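Long-range contacts in VirX1 (Cyanophage Syn10, PDB 6QGM), which iodinates diverse substrates as a viral halogenase, probably using a reduced flavin as its flavin-dependent tryptophan halogenase relatives do: residues Ala73-Ser78 and Glu520-Glu525; Val134-Tyr139 and Lys153-Asn158; Tyr139-Asn144 and His268-Cys273; His143-Arg148 and Tyr511-Pro516. All coordinates share one frame; numbering follows the deposited sequence.

Contact 1. Residues Ala73-Ser78 and Glu520-Glu525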
loop_
_atom_site.group_PDB
_atom_site.type_symbol
_atom_site.label_atom_id
_atom_site.label_comp_id
_atom_site.label_asym_id
_atom_site.label_seq_id
_atom_site.Cartn_x
_atom_site.Cartn_y
_atom_site.Cartn_z
ATOM N N ALA B 73 3.238 -34.144 26.571
ATOM C CA ALA B 73 2.555 -32.955 26.029
ATOM C C ALA B 73 1.349 -32.656 26.911
ATOM O O ALA B 73 0.788 -33.597 27.502
ATOM C CB ALA B 73 2.151 -33.173 24.593
ATOM N N THR B 74 1.006 -31.377 27.028
ATOM C CA THR B 74 -0.276 -30.897 27.590
ATOM C C THR B 74 -0.868 -29.902 26.600
ATOM O O THR B 74 -0.185 -29.603 25.595
ATOM C CB THR B 74 -0.098 -30.335 29.006
ATOM O OG1 THR B 74 0.604 -29.094 28.920
ATOM C CG2 THR B 74 0.622 -31.293 29.924
ATOM N N TYR B 75 -2.097 -29.454 26.865
ATOM C CA TYR B 75 -2.876 -28.534 25.994
ATOM C C TYR B 75 -2.618 -27.090 26.418
ATOM O O TYR B 75 -2.270 -26.838 27.583
ATOM C CB TYR B 75 -4.372 -28.871 26.035
ATOM C CG TYR B 75 -4.772 -30.067 25.213
ATOM C CD1 TYR B 75 -4.661 -30.040 23.831
ATOM C CD2 TYR B 75 -5.282 -31.212 25.797
ATOM C CE1 TYR B 75 -5.045 -31.117 23.049
ATOM C CE2 TYR B 75 -5.673 -32.294 25.026
ATOM C CZ TYR B 75 -5.551 -32.247 23.651
ATOM O OH TYR B 75 -5.914 -33.299 22.873
ATOM N N LYS B 76 -2.807 -26.181 25.464
ATOM C CA LYS B 76 -2.566 -24.726 25.621
ATOM C C LYS B 76 -3.659 -23.938 24.881
ATOM O O LYS B 76 -3.743 -24.057 23.640
ATOM C CB LYS B 76 -1.187 -24.395 25.067
ATOM C CG LYS B 76 -0.768 -22.946 25.235
ATOM C CD LYS B 76 0.265 -22.532 24.216
ATOM C CE LYS B 76 0.469 -21.043 24.182
ATOM N NZ LYS B 76 1.360 -20.679 23.064
ATOM N N ASN B 77 -4.432 -23.139 25.618
ATOM C CA ASN B 77 -5.612 -22.409 25.088
ATOM C C ASN B 77 -5.330 -20.901 25.013
ATOM O O ASN B 77 -6.118 -20.199 24.353
ATOM C CB ASN B 77 -6.845 -22.721 25.939
ATOM C CG ASN B 77 -7.348 -24.129 25.720
ATOM O OD1 ASN B 77 -6.716 -25.086 26.162
ATOM N ND2 ASN B 77 -8.460 -24.265 25.011
ATOM N N SER B 78 -4.253 -20.421 25.631
ATOM C CA SER B 78 -3.953 -18.981 25.784
ATOM C C SER B 78 -2.486 -18.773 26.173
ATOM O O SER B 78 -1.893 -19.680 26.789
ATOM C CB SER B 78 -4.879 -18.362 26.811
ATOM O OG SER B 78 -4.697 -16.953 26.869
ATOM N N GLU B 520 -7.813 -33.474 34.265
ATOM C CA GLU B 520 -8.897 -34.481 34.109
ATOM C C GLU B 520 -9.061 -34.804 32.619
ATOM O O GLU B 520 -9.095 -35.996 32.290
ATOM C CB GLU B 520 -10.207 -33.982 34.714
ATOM C CG GLU B 520 -10.216 -33.945 36.231
ATOM C CD GLU B 520 -11.446 -33.280 36.835
ATOM O OE1 GLU B 520 -12.042 -32.411 36.161
ATOM O OE2 GLU B 520 -11.881 -33.733 37.951
ATOM N N PHE B 521 -9.139 -33.790 31.746
ATOM C CA PHE B 521 -9.345 -33.980 30.285
ATOM C C PHE B 521 -8.199 -34.831 29.739
ATOM O O PHE B 521 -8.480 -35.825 29.053
ATOM C CB PHE B 521 -9.443 -32.653 29.527
ATOM C CG PHE B 521 -9.867 -32.788 28.079
ATOM C CD1 PHE B 521 -8.959 -33.131 27.084
ATOM C CD2 PHE B 521 -11.188 -32.594 27.718
ATOM C CE1 PHE B 521 -9.363 -33.255 25.765
ATOM C CE2 PHE B 521 -11.586 -32.716 26.398
ATOM C CZ PHE B 521 -10.676 -33.045 25.427
ATOM N N LEU B 522 -6.952 -34.455 30.043
ATOM C CA LEU B 522 -5.737 -35.157 29.556
ATOM C C LEU B 522 -5.791 -36.613 30.036
ATOM O O LEU B 522 -5.557 -37.522 29.211
ATOM C CB LEU B 522 -4.484 -34.433 30.064
ATOM C CG LEU B 522 -4.090 -33.148 29.326
ATOM C CD1 LEU B 522 -3.008 -32.377 30.085
ATOM C CD2 LEU B 522 -3.620 -33.454 27.912
ATOM N N ARG B 523 -6.106 -36.814 31.319
ATOM C CA ARG B 523 -6.106 -38.143 31.980
ATOM C C ARG B 523 -7.119 -39.058 31.273
ATOM O O ARG B 523 -6.753 -40.211 30.965
ATOM C CB ARG B 523 -6.430 -37.995 33.469
ATOM C CG ARG B 523 -6.337 -39.294 34.258
ATOM C CD ARG B 523 -6.953 -39.144 35.633
ATOM N NE ARG B 523 -8.364 -38.840 35.483
ATOM C CZ ARG B 523 -9.115 -38.216 36.390
ATOM N NH1 ARG B 523 -8.597 -37.847 37.553
ATOM N NH2 ARG B 523 -10.376 -37.938 36.112
ATOM N N ASP B 524 -8.325 -38.544 30.997
ATOM C CA ASP B 524 -9.489 -39.334 30.515
ATOM C C ASP B 524 -9.442 -39.460 28.991
ATOM O O ASP B 524 -9.710 -40.568 28.508
ATOM C CB ASP B 524 -10.795 -38.732 31.028
ATOM C CG ASP B 524 -10.892 -38.746 32.545
ATOM O OD1 ASP B 524 -10.353 -39.695 33.153
ATOM O OD2 ASP B 524 -11.492 -37.796 33.112
ATOM N N GLU B 525 -9.049 -38.406 28.264
ATOM C CA GLU B 525 -9.142 -38.350 26.776
ATOM C C GLU B 525 -7.834 -38.784 26.096
ATOM O O GLU B 525 -7.921 -39.335 24.993
ATOM C CB GLU B 525 -9.483 -36.936 26.299
ATOM C CG GLU B 525 -10.674 -36.310 26.976
ATOM C CD GLU B 525 -11.996 -37.028 26.794
ATOM O OE1 GLU B 525 -12.321 -37.372 25.659
ATOM O OE2 GLU B 525 -12.684 -37.258 27.806
#
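L522, on the helix 518-527 near the C-terminus, sets its two methyl branches against T74 and Y75 of the short strand 74-76. From CB the chain turns so that CG stands beside the backbone N, anti to the carbonyl carbon (chi1 -78°), which swings the isobutyl end across to the strand. L522 CG itself lies 4.2 Å from Y75 CD2. Beyond it the branches part. L522 CD1 goes to T74, 3.7 Å from T74 CB and close to the threonine methyl as well. L522 CD2 meets the phenol ring, 3.5 Å from Y75 CD2. The leucine and tyrosine side chains run past each other in opposite senses. F521, one residue earlier on the helix, takes the next part of the same ring: F521 CE1 is 3.9 Å from Y75 CE2, and the two aromatic planes are turned 78° apart in an oblique pairing, with E525 CG over one face of F521. The strand is an outermost member of the three-stranded antiparallel sheet 46-48, 164-168, 74-76, so the helix packs against this small sheet near its border. No hydrogen bond runs between 73-78 and 520-525; polar ties to the same helix come from H518, bonded to Y75 N, and Y527, bonded to A73 O. T74 OG1 is held by P285 O and H166, and Y75 OH by D64, so the side-chain contact between the two segments is left to carbon atoms.

Contact 2. Residues Val134-Tyr139 and Lys153-Asn158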
loop_
_atom_site.group_PDB
_atom_site.type_symbol
_atom_site.label_atom_id
_atom_site.label_comp_id
_atom_site.label_asym_id
_atom_site.label_seq_id
_atom_site.Cartn_x
_atom_site.Cartn_y
_atom_site.Cartn_z
ATOM N N VAL B 134 -14.496 -10.863 23.872
ATOM C CA VAL B 134 -14.336 -11.126 22.405
ATOM C C VAL B 134 -13.958 -12.582 22.135
ATOM O O VAL B 134 -14.051 -12.991 20.966
ATOM C CB VAL B 134 -13.318 -10.177 21.755
ATOM C CG1 VAL B 134 -13.754 -8.731 21.925
ATOM C CG2 VAL B 134 -11.903 -10.415 22.284
ATOM N N ASN B 135 -13.583 -13.346 23.164
ATOM C CA ASN B 135 -13.073 -14.732 22.995
ATOM C C ASN B 135 -13.442 -15.533 24.244
ATOM O O ASN B 135 -13.085 -15.124 25.357
ATOM C CB ASN B 135 -11.576 -14.744 22.683
ATOM C CG ASN B 135 -11.044 -16.142 22.518
ATOM O OD1 ASN B 135 -11.392 -17.015 23.315
ATOM N ND2 ASN B 135 -10.201 -16.354 21.502
ATOM N N SER B 136 -14.151 -16.640 24.047
ATOM C CA SER B 136 -14.684 -17.508 25.125
ATOM C C SER B 136 -13.634 -18.562 25.483
ATOM O O SER B 136 -13.704 -19.121 26.589
ATOM C CB SER B 136 -16.014 -18.125 24.718
ATOM O OG SER B 136 -16.963 -17.114 24.373
ATOM N N ASN B 137 -12.681 -18.808 24.583
ATOM C CA ASN B 137 -11.501 -19.657 24.871
ATOM C C ASN B 137 -10.886 -19.125 26.168
ATOM O O ASN B 137 -10.436 -19.941 26.977
ATOM C CB ASN B 137 -10.529 -19.702 23.687
ATOM C CG ASN B 137 -9.647 -20.930 23.679
ATOM O OD1 ASN B 137 -9.767 -21.790 24.557
ATOM N ND2 ASN B 137 -8.766 -21.027 22.694
ATOM N N THR B 138 -10.919 -17.806 26.361
ATOM C CA THR B 138 -10.481 -17.072 27.586
ATOM C C THR B 138 -10.978 -17.766 28.863
ATOM O O THR B 138 -10.186 -17.890 29.806
ATOM C CB THR B 138 -10.986 -15.624 27.561
ATOM O OG1 THR B 138 -10.639 -15.078 26.286
ATOM C CG2 THR B 138 -10.428 -14.772 28.685
ATOM N N TYR B 139 -12.238 -18.193 28.899
ATOM C CA TYR B 139 -12.877 -18.826 30.086
ATOM C C TYR B 139 -12.232 -20.180 30.394
ATOM O O TYR B 139 -12.035 -20.476 31.589
ATOM C CB TYR B 139 -14.378 -19.020 29.867
ATOM C CG TYR B 139 -15.156 -17.742 29.693
ATOM C CD1 TYR B 139 -15.459 -16.949 30.782
ATOM C CD2 TYR B 139 -15.619 -17.342 28.455
ATOM C CE1 TYR B 139 -16.165 -15.771 30.633
ATOM C CE2 TYR B 139 -16.357 -16.185 28.297
ATOM C CZ TYR B 139 -16.641 -15.396 29.394
ATOM O OH TYR B 139 -17.356 -14.239 29.262
ATOM N N LYS B 153 -21.337 -24.926 22.891
ATOM C CA LYS B 153 -21.742 -24.252 24.160
ATOM C C LYS B 153 -20.651 -23.268 24.603
ATOM O O LYS B 153 -20.954 -22.414 25.460
ATOM C CB LYS B 153 -22.069 -25.266 25.254
ATOM C CG LYS B 153 -23.471 -25.851 25.178
ATOM C CD LYS B 153 -23.828 -26.856 26.240
ATOM C CE LYS B 153 -24.946 -27.760 25.774
ATOM N NZ LYS B 153 -25.660 -28.386 26.909
ATOM N N ILE B 154 -19.435 -23.378 24.054
ATOM C CA ILE B 154 -18.381 -22.322 24.151
ATOM C C ILE B 154 -18.338 -21.611 22.797
ATOM O O ILE B 154 -17.921 -22.193 21.800
ATOM C CB ILE B 154 -17.037 -22.937 24.586
ATOM C CG1 ILE B 154 -17.154 -23.593 25.967
ATOM C CG2 ILE B 154 -15.919 -21.900 24.541
ATOM C CD1 ILE B 154 -17.218 -22.632 27.151
ATOM N N PRO B 155 -18.845 -20.363 22.690
ATOM C CA PRO B 155 -19.001 -19.699 21.396
ATOM C C PRO B 155 -17.682 -19.502 20.646
ATOM O O PRO B 155 -16.738 -19.067 21.266
ATOM C CB PRO B 155 -19.576 -18.325 21.748
ATOM C CG PRO B 155 -20.209 -18.506 23.110
ATOM C CD PRO B 155 -19.353 -19.548 23.801
ATOM N N ASN B 156 -17.659 -19.849 19.355
ATOM C CA ASN B 156 -16.574 -19.480 18.404
ATOM C C ASN B 156 -15.246 -20.131 18.808
ATOM O O ASN B 156 -14.191 -19.572 18.480
ATOM C CB ASN B 156 -16.437 -17.956 18.283
ATOM C CG ASN B 156 -17.250 -17.391 17.131
ATOM O OD1 ASN B 156 -17.999 -16.418 17.287
ATOM N ND2 ASN B 156 -17.129 -18.012 15.968
ATOM N N PHE B 157 -15.299 -21.297 19.458
ATOM C CA PHE B 157 -14.129 -22.114 19.868
ATOM C C PHE B 157 -14.178 -23.453 19.137
ATOM O O PHE B 157 -15.208 -24.146 19.218
ATOM C CB PHE B 157 -14.145 -22.356 21.375
ATOM C CG PHE B 157 -13.126 -23.358 21.865
ATOM C CD1 PHE B 157 -11.761 -23.074 21.809
ATOM C CD2 PHE B 157 -13.539 -24.576 22.385
ATOM C CE1 PHE B 157 -10.826 -24.001 22.259
ATOM C CE2 PHE B 157 -12.600 -25.487 22.842
ATOM C CZ PHE B 157 -11.251 -25.208 22.779
ATOM N N ASN B 158 -13.078 -23.798 18.463
ATOM C CA ASN B 158 -12.909 -25.050 17.681
ATOM C C ASN B 158 -11.739 -25.825 18.305
ATOM O O ASN B 158 -10.598 -25.432 18.070
ATOM C CB ASN B 158 -12.740 -24.710 16.201
ATOM C CG ASN B 158 -12.319 -25.870 15.319
ATOM O OD1 ASN B 158 -11.740 -26.864 15.770
ATOM N ND2 ASN B 158 -12.609 -25.729 14.041
#
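The amide of N137 lies obliquely against the ring of F157, the two planes inclined at 47°. All three end atoms of the asparagine take part. N137 OD1 is 3.4 Å from F157 CE1, and N137 ND2 lies near the same carbon. N137 CG is 3.5 Å from F157 CD1. Both aromatic and amide groups are sent toward each other by first torsions that set CG anti to the backbone N (chi1 171° for F157, -157° for N137). The amide is also pinned at its polar atoms, OD1 accepting from N77 ND2 and ND2 donating to the carbonyls of F96 and D162. F157 closes a type II beta turn that starts at I154, with P155 and N156 at its two central positions; this loop, leading on to helix 159-162, folds back over the start of helix 137-143. At the other end of the contact S136 points toward the turn. S136 OG sits 3.5 Å from P155 CD, alongside the proline ring. S136 CB is met by the CG2 branch of I154 at 3.8 Å. I154 also packs on V512 of helix 494-512, P155 reaches M508 of the same helix, and N158 touches R486 of a second subunit.

Contact 3. Residues Tyr139-Asn144 and His268-Cys273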
loop_
_atom_site.group_PDB
_atom_site.type_symbol
_atom_site.label_atom_id
_atom_site.label_comp_id
_atom_site.label_asym_id
_atom_site.label_seq_id
_atom_site.Cartn_x
_atom_site.Cartn_y
_atom_site.Cartn_z
ATOM N N TYR B 139 -12.238 -18.193 28.899
ATOM C CA TYR B 139 -12.877 -18.826 30.086
ATOM C C TYR B 139 -12.232 -20.180 30.394
ATOM O O TYR B 139 -12.035 -20.476 31.589
ATOM C CB TYR B 139 -14.378 -19.020 29.867
ATOM C CG TYR B 139 -15.156 -17.742 29.693
ATOM C CD1 TYR B 139 -15.459 -16.949 30.782
ATOM C CD2 TYR B 139 -15.619 -17.342 28.455
ATOM C CE1 TYR B 139 -16.165 -15.771 30.633
ATOM C CE2 TYR B 139 -16.357 -16.185 28.297
ATOM C CZ TYR B 139 -16.641 -15.396 29.394
ATOM O OH TYR B 139 -17.356 -14.239 29.262
ATOM N N LEU B 140 -11.953 -20.990 29.366
ATOM C CA LEU B 140 -11.267 -22.304 29.509
ATOM C C LEU B 140 -9.897 -22.050 30.155
ATOM O O LEU B 140 -9.567 -22.708 31.165
ATOM C CB LEU B 140 -11.107 -22.966 28.139
ATOM C CG LEU B 140 -12.404 -23.311 27.405
ATOM C CD1 LEU B 140 -12.120 -23.968 26.045
ATOM C CD2 LEU B 140 -13.307 -24.196 28.269
ATOM N N ALA B 141 -9.141 -21.115 29.582
ATOM C CA ALA B 141 -7.802 -20.705 30.042
ATOM C C ALA B 141 -7.900 -20.229 31.489
ATOM O O ALA B 141 -7.102 -20.680 32.309
ATOM C CB ALA B 141 -7.256 -19.635 29.142
ATOM N N GLU B 142 -8.884 -19.390 31.794
ATOM C CA GLU B 142 -8.996 -18.698 33.108
ATOM C C GLU B 142 -9.361 -19.698 34.207
ATOM O O GLU B 142 -8.780 -19.574 35.286
ATOM C CB GLU B 142 -9.996 -17.540 33.047
ATOM C CG GLU B 142 -9.381 -16.290 32.457
ATOM C CD GLU B 142 -10.122 -14.987 32.688
ATOM O OE1 GLU B 142 -10.925 -14.923 33.624
ATOM O OE2 GLU B 142 -9.866 -14.017 31.940
ATOM N N HIS B 143 -10.263 -20.648 33.951
ATOM C CA HIS B 143 -10.725 -21.636 34.967
ATOM C C HIS B 143 -10.047 -22.996 34.756
ATOM O O HIS B 143 -10.452 -23.952 35.426
ATOM C CB HIS B 143 -12.256 -21.699 34.955
ATOM C CG HIS B 143 -12.864 -20.388 35.307
ATOM N ND1 HIS B 143 -13.057 -19.395 34.381
ATOM C CD2 HIS B 143 -13.285 -19.894 36.477
ATOM C CE1 HIS B 143 -13.589 -18.343 34.960
ATOM N NE2 HIS B 143 -13.771 -18.634 36.243
ATOM N N ASN B 144 -9.041 -23.070 33.873
ATOM C CA ASN B 144 -8.182 -24.270 33.677
ATOM C C ASN B 144 -9.076 -25.476 33.331
ATOM O O ASN B 144 -8.900 -26.563 33.923
ATOM C CB ASN B 144 -7.326 -24.522 34.924
ATOM C CG ASN B 144 -6.205 -25.500 34.678
ATOM O OD1 ASN B 144 -5.516 -25.426 33.655
ATOM N ND2 ASN B 144 -6.031 -26.417 35.617
ATOM N N HIS B 268 -1.391 -25.969 34.052
ATOM C CA HIS B 268 -2.286 -24.963 33.436
ATOM C C HIS B 268 -2.408 -25.182 31.928
ATOM O O HIS B 268 -1.412 -25.511 31.256
ATOM C CB HIS B 268 -1.850 -23.547 33.820
ATOM C CG HIS B 268 -2.133 -23.247 35.255
ATOM N ND1 HIS B 268 -1.471 -22.281 35.949
ATOM C CD2 HIS B 268 -2.987 -23.815 36.133
ATOM C CE1 HIS B 268 -1.908 -22.252 37.188
ATOM N NE2 HIS B 268 -2.837 -23.180 37.323
ATOM N N ASN B 269 -3.663 -25.088 31.497
ATOM C CA ASN B 269 -4.193 -24.697 30.169
ATOM C C ASN B 269 -3.394 -23.611 29.409
ATOM O O ASN B 269 -3.829 -23.292 28.292
ATOM C CB ASN B 269 -5.582 -24.118 30.430
ATOM C CG ASN B 269 -6.634 -24.678 29.516
ATOM O OD1 ASN B 269 -6.320 -25.411 28.583
ATOM N ND2 ASN B 269 -7.880 -24.343 29.800
ATOM N N VAL B 270 -2.359 -22.976 29.989
ATOM C CA VAL B 270 -1.722 -21.758 29.394
ATOM C C VAL B 270 -0.194 -21.751 29.574
ATOM O O VAL B 270 0.306 -22.358 30.532
ATOM C CB VAL B 270 -2.316 -20.460 29.974
ATOM C CG1 VAL B 270 -3.835 -20.432 29.888
ATOM C CG2 VAL B 270 -1.851 -20.205 31.400
ATOM N N THR B 271 0.503 -21.056 28.667
ATOM C CA THR B 271 1.891 -20.564 28.845
ATOM C C THR B 271 1.817 -19.207 29.559
ATOM O O THR B 271 1.265 -18.270 28.966
ATOM C CB THR B 271 2.649 -20.463 27.513
ATOM O OG1 THR B 271 2.559 -21.681 26.778
ATOM C CG2 THR B 271 4.114 -20.170 27.705
ATOM N N ASP B 272 2.299 -19.128 30.802
ATOM C CA ASP B 272 2.389 -17.861 31.577
ATOM C C ASP B 272 3.729 -17.196 31.266
ATOM O O ASP B 272 4.762 -17.888 31.231
ATOM C CB ASP B 272 2.242 -18.050 33.088
ATOM C CG ASP B 272 2.212 -16.749 33.881
ATOM O OD1 ASP B 272 1.596 -15.785 33.408
ATOM O OD2 ASP B 272 2.796 -16.720 34.978
ATOM N N CYS B 273 3.683 -15.884 31.048
ATOM C CA CYS B 273 4.847 -14.999 30.828
ATOM C C CYS B 273 4.835 -13.946 31.928
ATOM O O CYS B 273 3.947 -13.096 31.931
ATOM C CB CYS B 273 4.773 -14.386 29.438
ATOM S SG CYS B 273 4.573 -15.635 28.139
#
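N144 and N269 are joined by the straightest bond here: N269 N donates to N144 OD1 at 2.9 Å, with 167° at the hydrogen, and the donor approaches almost head-on to the amide oxygen. N144 has positive phi and ends helix 137-143 in a Schellman motif, so the contact ties that helix end to the loop entering strand 270-275, a member of the seven-stranded mixed sheet. The side chain of N269 returns to the helix, where N269 ND2 makes a weak bond of 2.7 Å with L140 O; R145 O is a further weak partner of the same nitrogen. N269 thus bonds through both its main-chain N and, weakly, its side-chain amide. Within the last helical turn H143 ND1 donates to Y139 O, in the carbonyl plane and on a lone pair, while H143 N bonds to the same oxygen. Outward from the polar centre, A141 CB abuts V270 CG1 at 3.6 Å, and the methyl of A141 also packs on S78 of the neighbouring strand 78-82. The amide of N144 stands nearly perpendicular to the H268 ring (80°), with N144 OD1 lying at the ring edge near the plane, 3.9 Å from H268 CD2.

Contact 4. Residues His143-Arg148 and Tyr511-Pro516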
loop_
_atom_site.group_PDB
_atom_site.type_symbol
_atom_site.label_atom_id
_atom_site.label_comp_id
_atom_site.label_asym_id
_atom_site.label_seq_id
_atom_site.Cartn_x
_atom_site.Cartn_y
_atom_site.Cartn_z
ATOM N N HIS B 143 -10.263 -20.648 33.951
ATOM C CA HIS B 143 -10.725 -21.636 34.967
ATOM C C HIS B 143 -10.047 -22.996 34.756
ATOM O O HIS B 143 -10.452 -23.952 35.426
ATOM C CB HIS B 143 -12.256 -21.699 34.955
ATOM C CG HIS B 143 -12.864 -20.388 35.307
ATOM N ND1 HIS B 143 -13.057 -19.395 34.381
ATOM C CD2 HIS B 143 -13.285 -19.894 36.477
ATOM C CE1 HIS B 143 -13.589 -18.343 34.960
ATOM N NE2 HIS B 143 -13.771 -18.634 36.243
ATOM N N ASN B 144 -9.041 -23.070 33.873
ATOM C CA ASN B 144 -8.182 -24.270 33.677
ATOM C C ASN B 144 -9.076 -25.476 33.331
ATOM O O ASN B 144 -8.900 -26.563 33.923
ATOM C CB ASN B 144 -7.326 -24.522 34.924
ATOM C CG ASN B 144 -6.205 -25.500 34.678
ATOM O OD1 ASN B 144 -5.516 -25.426 33.655
ATOM N ND2 ASN B 144 -6.031 -26.417 35.617
ATOM N N ARG B 145 -10.000 -25.292 32.389
ATOM C CA ARG B 145 -10.957 -26.327 31.937
ATOM C C ARG B 145 -10.720 -26.602 30.457
ATOM O O ARG B 145 -10.085 -25.772 29.795
ATOM C CB ARG B 145 -12.400 -25.884 32.194
ATOM C CG ARG B 145 -12.638 -25.342 33.591
ATOM C CD ARG B 145 -12.218 -26.313 34.676
ATOM N NE ARG B 145 -12.625 -25.819 35.977
ATOM C CZ ARG B 145 -13.650 -26.289 36.671
ATOM N NH1 ARG B 145 -14.370 -27.309 36.235
ATOM N NH2 ARG B 145 -13.953 -25.752 37.835
ATOM N N LEU B 146 -11.262 -27.714 29.964
ATOM C CA LEU B 146 -11.167 -28.092 28.536
ATOM C C LEU B 146 -12.399 -28.906 28.134
ATOM O O LEU B 146 -12.988 -29.592 29.001
ATOM C CB LEU B 146 -9.860 -28.861 28.337
ATOM C CG LEU B 146 -9.231 -28.787 26.950
ATOM C CD1 LEU B 146 -9.232 -27.380 26.390
ATOM C CD2 LEU B 146 -7.805 -29.312 26.994
ATOM N N THR B 147 -12.786 -28.803 26.863
ATOM C CA THR B 147 -13.962 -29.485 26.267
ATOM C C THR B 147 -13.746 -29.553 24.756
ATOM O O THR B 147 -13.056 -28.636 24.229
ATOM C CB THR B 147 -15.265 -28.758 26.606
ATOM O OG1 THR B 147 -16.293 -29.267 25.760
ATOM C CG2 THR B 147 -15.171 -27.271 26.392
ATOM N N ARG B 148 -14.312 -30.569 24.087
ATOM C CA ARG B 148 -14.276 -30.657 22.602
ATOM C C ARG B 148 -15.376 -29.773 22.009
ATOM O O ARG B 148 -15.331 -29.548 20.789
ATOM C CB ARG B 148 -14.395 -32.107 22.133
ATOM C CG ARG B 148 -13.185 -32.953 22.481
ATOM C CD ARG B 148 -12.819 -33.951 21.390
ATOM N NE ARG B 148 -11.585 -34.639 21.720
ATOM C CZ ARG B 148 -11.492 -35.634 22.597
ATOM N NH1 ARG B 148 -12.564 -36.038 23.265
ATOM N NH2 ARG B 148 -10.330 -36.212 22.855
ATOM N N TYR B 511 -21.086 -22.395 33.851
ATOM C CA TYR B 511 -21.121 -23.532 32.888
ATOM C C TYR B 511 -19.715 -24.136 32.774
ATOM O O TYR B 511 -19.572 -25.378 32.791
ATOM C CB TYR B 511 -21.623 -23.141 31.490
ATOM C CG TYR B 511 -21.394 -24.237 30.482
ATOM C CD1 TYR B 511 -22.073 -25.439 30.586
ATOM C CD2 TYR B 511 -20.434 -24.119 29.488
ATOM C CE1 TYR B 511 -21.846 -26.478 29.701
ATOM C CE2 TYR B 511 -20.190 -25.154 28.600
ATOM C CZ TYR B 511 -20.883 -26.342 28.720
ATOM O OH TYR B 511 -20.621 -27.369 27.865
ATOM N N VAL B 512 -18.712 -23.268 32.646
ATOM C CA VAL B 512 -17.286 -23.652 32.436
ATOM C C VAL B 512 -16.803 -24.438 33.660
ATOM O O VAL B 512 -15.995 -25.364 33.470
ATOM C CB VAL B 512 -16.423 -22.420 32.110
ATOM C CG1 VAL B 512 -14.958 -22.600 32.493
ATOM C CG2 VAL B 512 -16.549 -22.055 30.631
ATOM N N LYS B 513 -17.345 -24.152 34.845
ATOM C CA LYS B 513 -16.999 -24.859 36.109
ATOM C C LYS B 513 -17.568 -26.286 36.135
ATOM O O LYS B 513 -17.081 -27.074 36.950
ATOM C CB LYS B 513 -17.450 -24.019 37.301
ATOM C CG LYS B 513 -16.550 -22.815 37.518
ATOM C CD LYS B 513 -16.945 -21.903 38.625
ATOM C CE LYS B 513 -15.805 -20.982 39.009
ATOM N NZ LYS B 513 -16.084 -20.268 40.279
ATOM N N THR B 514 -18.541 -26.621 35.282
ATOM C CA THR B 514 -19.084 -28.003 35.154
ATOM C C THR B 514 -18.200 -28.826 34.207
ATOM O O THR B 514 -18.367 -30.053 34.159
ATOM C CB THR B 514 -20.554 -28.010 34.702
ATOM O OG1 THR B 514 -20.635 -27.781 33.291
ATOM C CG2 THR B 514 -21.401 -27.011 35.458
ATOM N N LEU B 515 -17.296 -28.177 33.467
ATOM C CA LEU B 515 -16.415 -28.849 32.467
ATOM C C LEU B 515 -15.271 -29.539 33.205
ATOM O O LEU B 515 -14.885 -29.124 34.295
ATOM C CB LEU B 515 -15.873 -27.830 31.461
ATOM C CG LEU B 515 -16.915 -27.237 30.501
ATOM C CD1 LEU B 515 -16.303 -26.117 29.660
ATOM C CD2 LEU B 515 -17.512 -28.312 29.587
ATOM N N PRO B 516 -14.686 -30.613 32.635
ATOM C CA PRO B 516 -13.467 -31.194 33.189
ATOM C C PRO B 516 -12.301 -30.190 33.216
ATOM O O PRO B 516 -12.225 -29.333 32.350
ATOM C CB PRO B 516 -13.149 -32.378 32.267
ATOM C CG PRO B 516 -13.990 -32.161 31.018
ATOM C CD PRO B 516 -15.171 -31.321 31.442
#
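R145 carries most of the hydrogen bonding to the 511-516 segment: R145 NH1 donates to K513 O at 2.8 Å and to L515 O at 2.7 Å. The two carbonyls are met differently. L515 O lies in the guanidinium plane, whereas K513 O is tilted out of it by 32°, and K513 CA lies over one face of the group, toward its rim. A bend at chi2 (-55°) folds the arginine back so that NE also makes a weak bond to H143 O. The main chain adds L146 N to P516 O at 3.0 Å, and R145 CA-H approaches that oxygen too. The carbonyls gripped by NH1 belong to the type I beta turn V512-L515, by which the chain leaves helix 494-512. Apolar packing flanks these bonds. V512 CG1 sits 3.8 Å from both H143 CB and R145 CG, and at the far end T147 CG2 meets L515 CD1 at 3.6 Å. K513 CE also lies 3.7 Å from H143 CD2, meeting the imidazole ring obliquely.

The four contacts cluster on one side of the chain's centre, their own centres about 11 to 16 Å apart. In chain order come 73-78, then the run from 134 to 158, which supplies both segments of contact 2 and the first segment of contacts 3 and 4, then 268-273, and finally 511-516 and 520-525. Helix 137-143 is common to contacts 2 and 3, and contacts 3 and 4 share H143 and N144. Contact 1 joins contact 3 through N77 N to N269 O, and contact 4 through the salt bridge of R148 with E525. The C-terminal part thus folds back onto much earlier parts of the tryptophan-halogenase-like chain: helix 518-527 packs on strand 74-76, the end of 494-512 on the loop after helix 137-143.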